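Local coordinates for protein computational Design of Enzyme (Synthetic construct, PDB 3TP4) that is of unknown function but probably carries a designed, activated serine-containing catalytic triad on a TIM-barrel scaffold related to glycosyl hydrolase family 26, at residues 18-23 with 360-366; 57-61 with 340-344; 98-102 with 160-166; 264-269 with 310-316. All coordinates share one frame; numbering follows the deposited sequence.

Overall arrangement
Interaction 1, interaction 3 and interaction 4 each join a helix to a loop that leads towards a strand, whereas interaction 2 joins two helices. Interactions 1 and 3 are neighbours, with centres about 15 Å apart, and they touch where F362 CE2 packs against D102 OD1 at 4.0 Å. Interaction 4 lies about 22 Å from interaction 1 and 32 Å from interaction 3, centre to centre. Interaction 2 stands apart, with its centre 26 to 29 Å from the others. The probable designed triad of S70, H37 and E320 lies at the C-terminal ends of strands 66-70, 32-37 and 318-321; interactions 3 and 4 involve loops entering strands at the other end.

Interaction 1 of 4, residues 18-23 with 360-366; sequences RSLLSY and GAFDRTV
Serine hydroxyls and arginine side chains tie R18, S19 and S22 of helix 15-27 to the loop 360-366, a polar contact with an aromatic margin where the chain leaves the barrel. S19 is at its middle. With OG swung opposite the backbone N (chi1 178°), it reaches into the loop, gives its proton to A361 O at 2.7 Å and accepts R364 N at 3.0 Å. The hydroxyl meets A361 O from above the carbonyl plane. R364 then folds back over the helix and takes S22 OG side-on, with NE at 3.3 Å and NH2 at 3.2 Å, S22 OG lying close to the guanidinium plane; S22 OG is also hydrogen-bonded to E4. Y23 CA sits 3.6 Å above the centre of that guanidinium, while the ring of Y23 stands almost perpendicular to it (88°), its edge near NH1.

Helix 15-27 lies across the N-terminal ends of barrel strands, L20 and L21 touching L214 of strand 213-217. The loop passes over its outer side and enters strand 366-368, which pairs in parallel with strand 4-6. A361 CB makes a CH-pi contact over the face of Y23, 3.9 Å from the ring centroid. Beyond it, F362 and L20 run in the same direction, with F362 CE1 4.1 Å from L20 CD1. At the other end, V366 CG1 packs 3.5 Å from S19 N, and V366 O takes R18 NE within the carbonyl plane, with NH2 adding a weak bond. The NE bond is modelled unusually short, so its exact length is doubtful.

Interaction 2 of 4, residues 57-61 with 340-344; sequences KNVTG and LEDFQ
Q344 leaves its helix with CG on the far side from its carbonyl carbon (chi1 -74°) and then runs extended, carrying its amide to V59 O, while F343 has CG opposite its own backbone N (chi1 -178°) and directs its ring at V59 and T60. This is helix-to-helix packing on the outside of the barrel: helix 55-60 lies between strands 32-37 and 66-70 in the chain, and helix 340-348 follows strand 318-321 and precedes strand 352-353, which also pairs with 32-37. Three residues of helix 340-348 meet the last turn of helix 55-60. L340 CD1 lies against the valine, 4.0 Å from V59 CG1. V59 CG2 comes to the edge of the F343 ring. T60 CG2 is closer, 3.5 Å from F343 CE2, and its approach is oblique. The methyl takes this role while T60 OG1 turns back to V56 O and D62 N. Behind the contact, F343 meets F34 and F300 edge-to-face, so its ring belongs to an aromatic cluster. Near the end of helix 55-60, V59 O receives Q344 NE2 at 3.2 Å, a nearly straight bond (168°) in both the carbonyl and amide planes.

Interaction 3 of 4, residues 98-102 with 160-166; sequences IRKAD and RDDGTLI
D161 OD1 is gripped end-on by both terminal nitrogens of R99, NH2 at 2.6 Å and NH1 at 2.8 Å. The oxygen sits in the guanidinium plane, but the carboxylate is turned about 45° to it, so NH2 arrives nearly along the C-O axis and NH1 from above the carboxylate plane. R99 bends at its third torsion (chi3 41°) to bring its end group over to the loop, and NH1 also donates to R159 O, which fixes the rotation of the group.

The second salt bridge is looser. R160 NH1 makes a weak bond to D102 OD1 at 3.3 Å, the two side chains standing roughly perpendicular. Beneath the charges, I166 CD1 packs 3.7 Å from D102 CB and 3.8 Å from R99 CA, and it also meets I98 CG2 at 4.0 Å. The two isoleucines run antiparallel alongside one another.

In the alpha/beta barrel, helix 87-104 leads to strand 107-113, and the loop 160-166 carries the chain from the next long helix, 141-157, into strand 168-174. The loop reverses in a type I turn from R160 to G163, with D162 OD1 accepting T164 N in an Asx turn. I98 rests on W69 of strand 66-70 and I166 on N108 of strand 107-113.

The two ion pairs run in opposite senses, each segment supplying one arginine and one aspartate, so the charges across the contact balance; D102, being buried, is probably stabilised as a carboxylate by its arginine.

Interaction 4 of 4, residues 264-269 with 310-316; sequences LRMIAE and DPVASRN
R265 NH1 meets the D310 carboxylate at 2.9 Å from OD1, on the syn lone pair, with a weak second bond to OD2. The guanidinium and carboxylate planes are 76° apart, and OD1 lies tilted from the guanidinium plane. V312 packs over one face of that guanidinium, its CB 3.7 Å above the plane, and V312 CG1 touches R265 O. Further along, L264 CB meets A313 CB at 3.7 Å, and A268 CB is 3.3 Å from V312 O. N316 ND2 donates to L264 O at 3.3 Å and, within its own segment, to A313 O. L264 O also takes A268 N, which arrives from the opposite face of the carbonyl plane.

The next shell sets these groups. At D310 OD1, V312 N closes an Asx turn and A313 N extends it to an Asx motif, holding the carboxylate in place, and S278 bonds to N316 OD1, fixing which way the amide is turned. R315 pairs with D272, further along helix 254-274.

The loop 310-316 thus runs along helix 254-274 of the barrel, carrying the chain from helix 299-308 into strand 318-321, while L264 and I267 face inward onto L245 of strand 242-249.

Interaction 1 of 4, residues 18-23 with 360-366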
# COMPACT_ATOMS: atom_id res chain seq x y z
N ARG A 18 7.83 -13.84 -4.34
CA ARG A 18 9.06 -13.33 -4.93
C ARG A 18 8.95 -13.27 -6.44
O ARG A 18 9.40 -12.31 -7.07
CB ARG A 18 10.29 -14.16 -4.51
CG ARG A 18 10.40 -14.39 -2.99
CD ARG A 18 11.74 -14.98 -2.55
NE ARG A 18 12.12 -16.18 -3.29
CZ ARG A 18 11.77 -17.42 -2.95
NH1 ARG A 18 11.02 -17.65 -1.88
NH2 ARG A 18 12.17 -18.44 -3.69
N SER A 19 8.36 -14.31 -7.03
CA SER A 19 8.12 -14.32 -8.48
C SER A 19 7.30 -13.10 -8.91
O SER A 19 7.64 -12.41 -9.89
CB SER A 19 7.38 -15.60 -8.88
OG SER A 19 7.09 -15.60 -10.26
N LEU A 20 6.22 -12.83 -8.18
CA LEU A 20 5.34 -11.72 -8.54
C LEU A 20 6.10 -10.40 -8.55
O LEU A 20 5.95 -9.60 -9.46
CB LEU A 20 4.14 -11.63 -7.59
CG LEU A 20 3.20 -10.45 -7.84
CD1 LEU A 20 2.66 -10.43 -9.28
CD2 LEU A 20 2.03 -10.44 -6.85
N LEU A 21 6.92 -10.17 -7.52
CA LEU A 21 7.67 -8.91 -7.47
C LEU A 21 8.61 -8.78 -8.66
O LEU A 21 8.76 -7.70 -9.23
CB LEU A 21 8.42 -8.78 -6.15
CG LEU A 21 9.03 -7.41 -5.87
CD1 LEU A 21 7.97 -6.33 -5.91
CD2 LEU A 21 9.78 -7.40 -4.52
N SER A 22 9.24 -9.89 -9.05
CA SER A 22 10.08 -9.92 -10.24
C SER A 22 9.29 -9.63 -11.50
O SER A 22 9.74 -8.89 -12.38
CB SER A 22 10.77 -11.28 -10.38
OG SER A 22 11.46 -11.37 -11.62
N TYR A 23 8.11 -10.23 -11.61
CA TYR A 23 7.26 -10.04 -12.78
C TYR A 23 6.85 -8.57 -12.91
O TYR A 23 6.94 -7.99 -13.99
CB TYR A 23 6.04 -10.96 -12.71
CG TYR A 23 4.95 -10.59 -13.69
CD1 TYR A 23 4.97 -11.08 -15.00
CD2 TYR A 23 3.91 -9.76 -13.32
CE1 TYR A 23 3.97 -10.75 -15.89
CE2 TYR A 23 2.92 -9.43 -14.19
CZ TYR A 23 2.94 -9.92 -15.48
OH TYR A 23 1.94 -9.57 -16.34
N GLY A 360 3.51 -15.97 -16.69
CA GLY A 360 4.79 -16.07 -15.99
C GLY A 360 4.90 -15.20 -14.73
O GLY A 360 6.00 -14.86 -14.30
N ALA A 361 3.77 -14.85 -14.13
CA ALA A 361 3.78 -13.97 -12.96
C ALA A 361 4.24 -14.70 -11.70
O ALA A 361 4.90 -14.11 -10.85
CB ALA A 361 2.42 -13.33 -12.74
N PHE A 362 3.90 -15.98 -11.59
CA PHE A 362 4.06 -16.68 -10.31
C PHE A 362 5.02 -17.86 -10.31
O PHE A 362 5.32 -18.40 -9.25
CB PHE A 362 2.70 -17.13 -9.77
CG PHE A 362 1.72 -16.02 -9.60
CD1 PHE A 362 1.89 -15.07 -8.61
CD2 PHE A 362 0.61 -15.93 -10.45
CE1 PHE A 362 0.98 -14.03 -8.46
CE2 PHE A 362 -0.30 -14.89 -10.30
CZ PHE A 362 -0.12 -13.94 -9.30
N ASP A 363 5.52 -18.24 -11.48
CA ASP A 363 6.26 -19.49 -11.60
C ASP A 363 7.74 -19.25 -11.85
O ASP A 363 8.46 -20.17 -12.23
CB ASP A 363 5.65 -20.38 -12.69
CG ASP A 363 5.66 -19.73 -14.06
OD1 ASP A 363 6.07 -18.56 -14.18
OD2 ASP A 363 5.24 -20.39 -15.03
N ARG A 364 8.19 -18.03 -11.60
CA ARG A 364 9.60 -17.70 -11.77
C ARG A 364 10.44 -18.25 -10.61
O ARG A 364 9.93 -18.49 -9.52
CB ARG A 364 9.79 -16.19 -11.93
CG ARG A 364 9.36 -15.68 -13.30
CD ARG A 364 8.60 -14.36 -13.23
NE ARG A 364 9.46 -13.21 -13.43
CZ ARG A 364 9.43 -12.41 -14.50
NH1 ARG A 364 8.57 -12.63 -15.48
NH2 ARG A 364 10.26 -11.38 -14.57
N THR A 365 11.71 -18.48 -10.88
CA THR A 365 12.65 -18.86 -9.84
C THR A 365 13.49 -17.64 -9.47
O THR A 365 14.31 -17.18 -10.26
CB THR A 365 13.57 -20.01 -10.30
OG1 THR A 365 12.78 -21.15 -10.65
CG2 THR A 365 14.54 -20.39 -9.18
N VAL A 366 13.25 -17.12 -8.28
CA VAL A 366 13.92 -15.90 -7.84
C VAL A 366 14.16 -15.91 -6.34
O VAL A 366 13.24 -16.19 -5.55
CB VAL A 366 13.12 -14.65 -8.26
CG1 VAL A 366 11.64 -14.90 -8.09
CG2 VAL A 366 13.57 -13.43 -7.47

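Interaction 2 of 4, residues 57-61 with 340-344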
# COMPACT_ATOMS: atom_id res chain seq x y z
N LYS A 57 -15.11 -7.31 -17.92
CA LYS A 57 -15.26 -8.44 -18.83
C LYS A 57 -16.38 -8.17 -19.83
O LYS A 57 -16.22 -8.40 -21.03
CB LYS A 57 -15.50 -9.72 -18.02
CG LYS A 57 -15.97 -10.93 -18.83
CD LYS A 57 -14.90 -11.41 -19.82
CE LYS A 57 -15.37 -12.64 -20.58
NZ LYS A 57 -14.34 -13.16 -21.54
N ASN A 58 -17.52 -7.67 -19.36
CA ASN A 58 -18.65 -7.44 -20.26
C ASN A 58 -18.39 -6.35 -21.30
O ASN A 58 -18.83 -6.45 -22.44
CB ASN A 58 -19.95 -7.14 -19.50
CG ASN A 58 -20.40 -8.32 -18.64
OD1 ASN A 58 -19.96 -9.45 -18.84
ND2 ASN A 58 -21.28 -8.06 -17.68
N VAL A 59 -17.67 -5.30 -20.90
CA VAL A 59 -17.43 -4.20 -21.84
C VAL A 59 -16.21 -4.41 -22.74
O VAL A 59 -16.21 -3.95 -23.87
CB VAL A 59 -17.31 -2.84 -21.12
CG1 VAL A 59 -18.56 -2.58 -20.29
CG2 VAL A 59 -16.09 -2.80 -20.26
N THR A 60 -15.17 -5.08 -22.24
CA THR A 60 -13.93 -5.23 -23.03
C THR A 60 -13.69 -6.63 -23.58
O THR A 60 -12.92 -6.79 -24.51
CB THR A 60 -12.68 -4.85 -22.20
OG1 THR A 60 -12.38 -5.90 -21.28
CG2 THR A 60 -12.90 -3.55 -21.45
N GLY A 61 -14.33 -7.64 -22.99
CA GLY A 61 -14.09 -9.00 -23.43
C GLY A 61 -13.07 -9.74 -22.57
O GLY A 61 -12.86 -10.94 -22.76
N LEU A 340 -17.71 5.06 -22.97
CA LEU A 340 -17.61 3.62 -23.21
C LEU A 340 -16.68 3.28 -24.38
O LEU A 340 -15.77 2.48 -24.23
CB LEU A 340 -18.99 3.01 -23.44
CG LEU A 340 -18.89 1.54 -23.87
CD1 LEU A 340 -18.55 0.66 -22.68
CD2 LEU A 340 -20.17 1.06 -24.53
N GLU A 341 -16.91 3.90 -25.53
CA GLU A 341 -16.08 3.61 -26.70
C GLU A 341 -14.60 3.90 -26.44
O GLU A 341 -13.73 3.12 -26.84
CB GLU A 341 -16.58 4.39 -27.93
CG GLU A 341 -15.70 4.23 -29.15
CD GLU A 341 -16.33 4.79 -30.41
OE1 GLU A 341 -17.11 5.77 -30.32
OE2 GLU A 341 -16.05 4.24 -31.51
N ASP A 342 -14.31 5.00 -25.77
CA ASP A 342 -12.92 5.35 -25.52
C ASP A 342 -12.27 4.33 -24.59
O ASP A 342 -11.11 3.96 -24.78
CB ASP A 342 -12.78 6.75 -24.93
CG ASP A 342 -11.33 7.21 -24.87
OD1 ASP A 342 -10.77 7.58 -25.93
OD2 ASP A 342 -10.74 7.23 -23.77
N PHE A 343 -13.01 3.88 -23.58
CA PHE A 343 -12.45 2.89 -22.67
C PHE A 343 -12.18 1.58 -23.40
O PHE A 343 -11.14 0.95 -23.21
CB PHE A 343 -13.34 2.66 -21.44
CG PHE A 343 -12.76 1.68 -20.47
CD1 PHE A 343 -11.74 2.05 -19.61
CD2 PHE A 343 -13.18 0.36 -20.45
CE1 PHE A 343 -11.17 1.15 -18.74
CE2 PHE A 343 -12.62 -0.55 -19.58
CZ PHE A 343 -11.62 -0.16 -18.72
N GLN A 344 -13.11 1.17 -24.26
CA GLN A 344 -12.89 -0.01 -25.10
C GLN A 344 -11.60 0.13 -25.92
O GLN A 344 -10.87 -0.84 -26.08
CB GLN A 344 -14.09 -0.24 -26.03
CG GLN A 344 -15.29 -0.80 -25.28
CD GLN A 344 -16.56 -0.77 -26.09
OE1 GLN A 344 -16.81 0.16 -26.85
NE2 GLN A 344 -17.39 -1.79 -25.90

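Interaction 3 of 4, residues 98-102 with 160-166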
# COMPACT_ATOMS: atom_id res chain seq x y z
N ILE A 98 -10.63 -13.66 -3.89
CA ILE A 98 -9.20 -13.57 -4.23
C ILE A 98 -8.78 -14.83 -4.96
O ILE A 98 -8.02 -14.77 -5.94
CB ILE A 98 -8.31 -13.37 -2.97
CG1 ILE A 98 -8.35 -11.91 -2.51
CG2 ILE A 98 -6.87 -13.78 -3.25
CD1 ILE A 98 -7.72 -11.67 -1.14
N ARG A 99 -9.26 -15.97 -4.49
CA ARG A 99 -8.98 -17.25 -5.14
C ARG A 99 -9.53 -17.27 -6.58
O ARG A 99 -8.86 -17.73 -7.51
CB ARG A 99 -9.57 -18.41 -4.33
CG ARG A 99 -8.71 -18.85 -3.14
CD ARG A 99 -9.49 -19.65 -2.09
NE ARG A 99 -10.41 -20.61 -2.70
CZ ARG A 99 -10.04 -21.75 -3.29
NH1 ARG A 99 -8.75 -22.08 -3.34
NH2 ARG A 99 -10.95 -22.55 -3.82
N LYS A 100 -10.75 -16.78 -6.73
CA LYS A 100 -11.41 -16.72 -8.03
C LYS A 100 -10.63 -15.84 -8.99
O LYS A 100 -10.52 -16.15 -10.19
CB LYS A 100 -12.84 -16.22 -7.87
CG LYS A 100 -13.82 -17.31 -7.40
CD LYS A 100 -15.14 -16.73 -6.93
CE LYS A 100 -16.17 -17.87 -6.66
NZ LYS A 100 -17.27 -17.42 -5.75
N ALA A 101 -10.08 -14.74 -8.47
CA ALA A 101 -9.34 -13.81 -9.30
C ALA A 101 -8.04 -14.46 -9.73
O ALA A 101 -7.62 -14.34 -10.88
CB ALA A 101 -9.06 -12.52 -8.53
N ASP A 102 -7.40 -15.15 -8.79
CA ASP A 102 -6.17 -15.86 -9.10
C ASP A 102 -6.47 -16.92 -10.17
O ASP A 102 -5.68 -17.11 -11.08
CB ASP A 102 -5.61 -16.55 -7.84
CG ASP A 102 -4.38 -17.39 -8.15
OD1 ASP A 102 -3.30 -16.82 -8.40
OD2 ASP A 102 -4.50 -18.63 -8.13
N ARG A 160 -4.59 -21.25 -3.04
CA ARG A 160 -5.15 -22.04 -4.12
C ARG A 160 -5.58 -23.41 -3.59
O ARG A 160 -5.24 -23.79 -2.47
CB ARG A 160 -4.14 -22.18 -5.24
CG ARG A 160 -3.68 -20.84 -5.77
CD ARG A 160 -3.16 -20.94 -7.19
NE ARG A 160 -1.73 -21.19 -7.25
CZ ARG A 160 -0.88 -20.45 -7.94
NH1 ARG A 160 -1.32 -19.40 -8.63
NH2 ARG A 160 0.42 -20.75 -7.95
N ASP A 161 -6.32 -24.15 -4.41
CA ASP A 161 -6.85 -25.45 -4.01
C ASP A 161 -5.73 -26.39 -3.60
O ASP A 161 -5.88 -27.20 -2.69
CB ASP A 161 -7.66 -26.08 -5.14
CG ASP A 161 -8.91 -25.29 -5.47
OD1 ASP A 161 -9.40 -24.54 -4.59
OD2 ASP A 161 -9.42 -25.42 -6.61
N ASP A 162 -4.60 -26.28 -4.29
CA ASP A 162 -3.44 -27.11 -3.96
C ASP A 162 -2.70 -26.58 -2.73
O ASP A 162 -1.61 -27.06 -2.41
CB ASP A 162 -2.50 -27.18 -5.16
CG ASP A 162 -1.80 -25.87 -5.43
OD1 ASP A 162 -2.19 -24.86 -4.79
OD2 ASP A 162 -0.88 -25.85 -6.27
N GLY A 163 -3.28 -25.60 -2.05
CA GLY A 163 -2.71 -25.10 -0.81
C GLY A 163 -1.74 -23.94 -0.94
O GLY A 163 -1.35 -23.32 0.06
N THR A 164 -1.33 -23.64 -2.16
CA THR A 164 -0.36 -22.57 -2.41
C THR A 164 -0.91 -21.19 -2.02
O THR A 164 -2.01 -20.82 -2.43
CB THR A 164 0.07 -22.54 -3.89
OG1 THR A 164 0.60 -23.82 -4.26
CG2 THR A 164 1.13 -21.48 -4.12
N LEU A 165 -0.16 -20.44 -1.23
CA LEU A 165 -0.55 -19.08 -0.91
C LEU A 165 -0.55 -18.24 -2.18
O LEU A 165 0.37 -18.34 -2.99
CB LEU A 165 0.41 -18.46 0.12
CG LEU A 165 0.33 -19.04 1.54
CD1 LEU A 165 1.63 -18.83 2.29
CD2 LEU A 165 -0.84 -18.45 2.31
N ILE A 166 -1.58 -17.42 -2.34
CA ILE A 166 -1.66 -16.48 -3.44
C ILE A 166 -1.01 -15.15 -3.04
O ILE A 166 -1.38 -14.56 -2.03
CB ILE A 166 -3.14 -16.22 -3.79
CG1 ILE A 166 -3.84 -17.53 -4.14
CG2 ILE A 166 -3.26 -15.21 -4.92
CD1 ILE A 166 -5.33 -17.38 -4.26

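Interaction 4 of 4, residues 264-269 with 310-316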
# COMPACT_ATOMS: atom_id res chain seq x y z
N LEU A 264 4.79 10.47 -12.94
CA LEU A 264 5.03 9.08 -13.33
C LEU A 264 6.51 8.84 -13.64
O LEU A 264 7.05 7.78 -13.32
CB LEU A 264 4.11 8.65 -14.49
CG LEU A 264 2.62 8.45 -14.13
CD1 LEU A 264 1.75 8.21 -15.36
CD2 LEU A 264 2.44 7.29 -13.13
N ARG A 265 7.16 9.83 -14.25
CA ARG A 265 8.59 9.72 -14.49
C ARG A 265 9.31 9.63 -13.16
O ARG A 265 10.20 8.81 -12.97
CB ARG A 265 9.13 10.94 -15.24
CG ARG A 265 8.81 10.98 -16.72
CD ARG A 265 9.43 12.22 -17.37
NE ARG A 265 10.88 12.24 -17.23
CZ ARG A 265 11.73 11.81 -18.16
NH1 ARG A 265 11.26 11.31 -19.30
NH2 ARG A 265 13.04 11.87 -17.96
N MSE A 266 8.92 10.52 -12.25
CA MSE A 266 9.57 10.58 -10.95
C MSE A 266 9.50 9.27 -10.19
O MSE A 266 10.52 8.78 -9.69
CB MSE A 266 8.93 11.68 -10.10
CG MSE A 266 9.47 11.73 -8.70
SE MSE A 266 8.40 12.97 -7.65
CE MSE A 266 6.68 12.00 -7.58
N ILE A 267 8.31 8.68 -10.08
CA ILE A 267 8.22 7.44 -9.32
C ILE A 267 9.00 6.30 -9.97
O ILE A 267 9.57 5.47 -9.26
CB ILE A 267 6.76 7.03 -8.98
CG1 ILE A 267 6.00 6.55 -10.22
CG2 ILE A 267 6.02 8.17 -8.27
CD1 ILE A 267 4.65 5.93 -9.86
N ALA A 268 9.01 6.24 -11.30
CA ALA A 268 9.78 5.23 -12.02
C ALA A 268 11.27 5.41 -11.74
O ALA A 268 12.00 4.44 -11.59
CB ALA A 268 9.51 5.33 -13.52
N GLU A 269 11.71 6.67 -11.70
CA GLU A 269 13.11 6.98 -11.46
C GLU A 269 13.51 6.57 -10.06
O GLU A 269 14.57 5.97 -9.85
CB GLU A 269 13.37 8.47 -11.66
CG GLU A 269 13.46 8.90 -13.12
CD GLU A 269 13.51 10.41 -13.28
OE1 GLU A 269 13.54 11.13 -12.26
OE2 GLU A 269 13.52 10.88 -14.43
N ASP A 310 6.23 8.61 -23.21
CA ASP A 310 7.39 8.91 -22.38
C ASP A 310 8.09 7.63 -21.93
O ASP A 310 7.50 6.83 -21.20
CB ASP A 310 6.97 9.72 -21.16
CG ASP A 310 8.14 10.34 -20.43
OD1 ASP A 310 8.92 9.60 -19.79
OD2 ASP A 310 8.30 11.58 -20.51
N PRO A 311 9.35 7.44 -22.34
CA PRO A 311 10.00 6.15 -22.05
C PRO A 311 10.25 5.92 -20.56
O PRO A 311 10.52 4.78 -20.16
CB PRO A 311 11.33 6.25 -22.82
CG PRO A 311 11.55 7.71 -23.06
CD PRO A 311 10.18 8.32 -23.18
N VAL A 312 10.17 6.96 -19.76
CA VAL A 312 10.40 6.79 -18.33
C VAL A 312 9.08 6.68 -17.57
O VAL A 312 8.91 5.80 -16.73
CB VAL A 312 11.24 7.95 -17.74
CG1 VAL A 312 11.37 7.79 -16.22
CG2 VAL A 312 12.61 7.99 -18.42
N ALA A 313 8.14 7.58 -17.87
CA ALA A 313 6.80 7.51 -17.28
C ALA A 313 6.09 6.19 -17.61
O ALA A 313 5.25 5.72 -16.85
CB ALA A 313 5.95 8.69 -17.75
N SER A 314 6.42 5.59 -18.75
CA SER A 314 5.81 4.30 -19.10
C SER A 314 6.37 3.15 -18.25
O SER A 314 5.82 2.04 -18.26
CB SER A 314 6.01 4.01 -20.59
OG SER A 314 7.39 3.85 -20.86
N ARG A 315 7.44 3.41 -17.50
CA ARG A 315 8.03 2.38 -16.62
C ARG A 315 7.23 2.20 -15.32
O ARG A 315 7.76 2.31 -14.20
CB ARG A 315 9.52 2.62 -16.37
CG ARG A 315 10.36 2.37 -17.64
CD ARG A 315 11.87 2.61 -17.42
NE ARG A 315 12.35 1.82 -16.29
CZ ARG A 315 12.40 0.49 -16.27
NH1 ARG A 315 12.02 -0.22 -17.33
NH2 ARG A 315 12.83 -0.13 -15.18
N ASN A 316 5.96 1.89 -15.49
CA ASN A 316 5.04 1.68 -14.38
C ASN A 316 4.18 0.44 -14.57
O ASN A 316 3.62 0.22 -15.64
CB ASN A 316 4.22 2.95 -14.15
CG ASN A 316 5.00 3.99 -13.38
OD1 ASN A 316 5.31 3.77 -12.21
ND2 ASN A 316 5.37 5.09 -14.03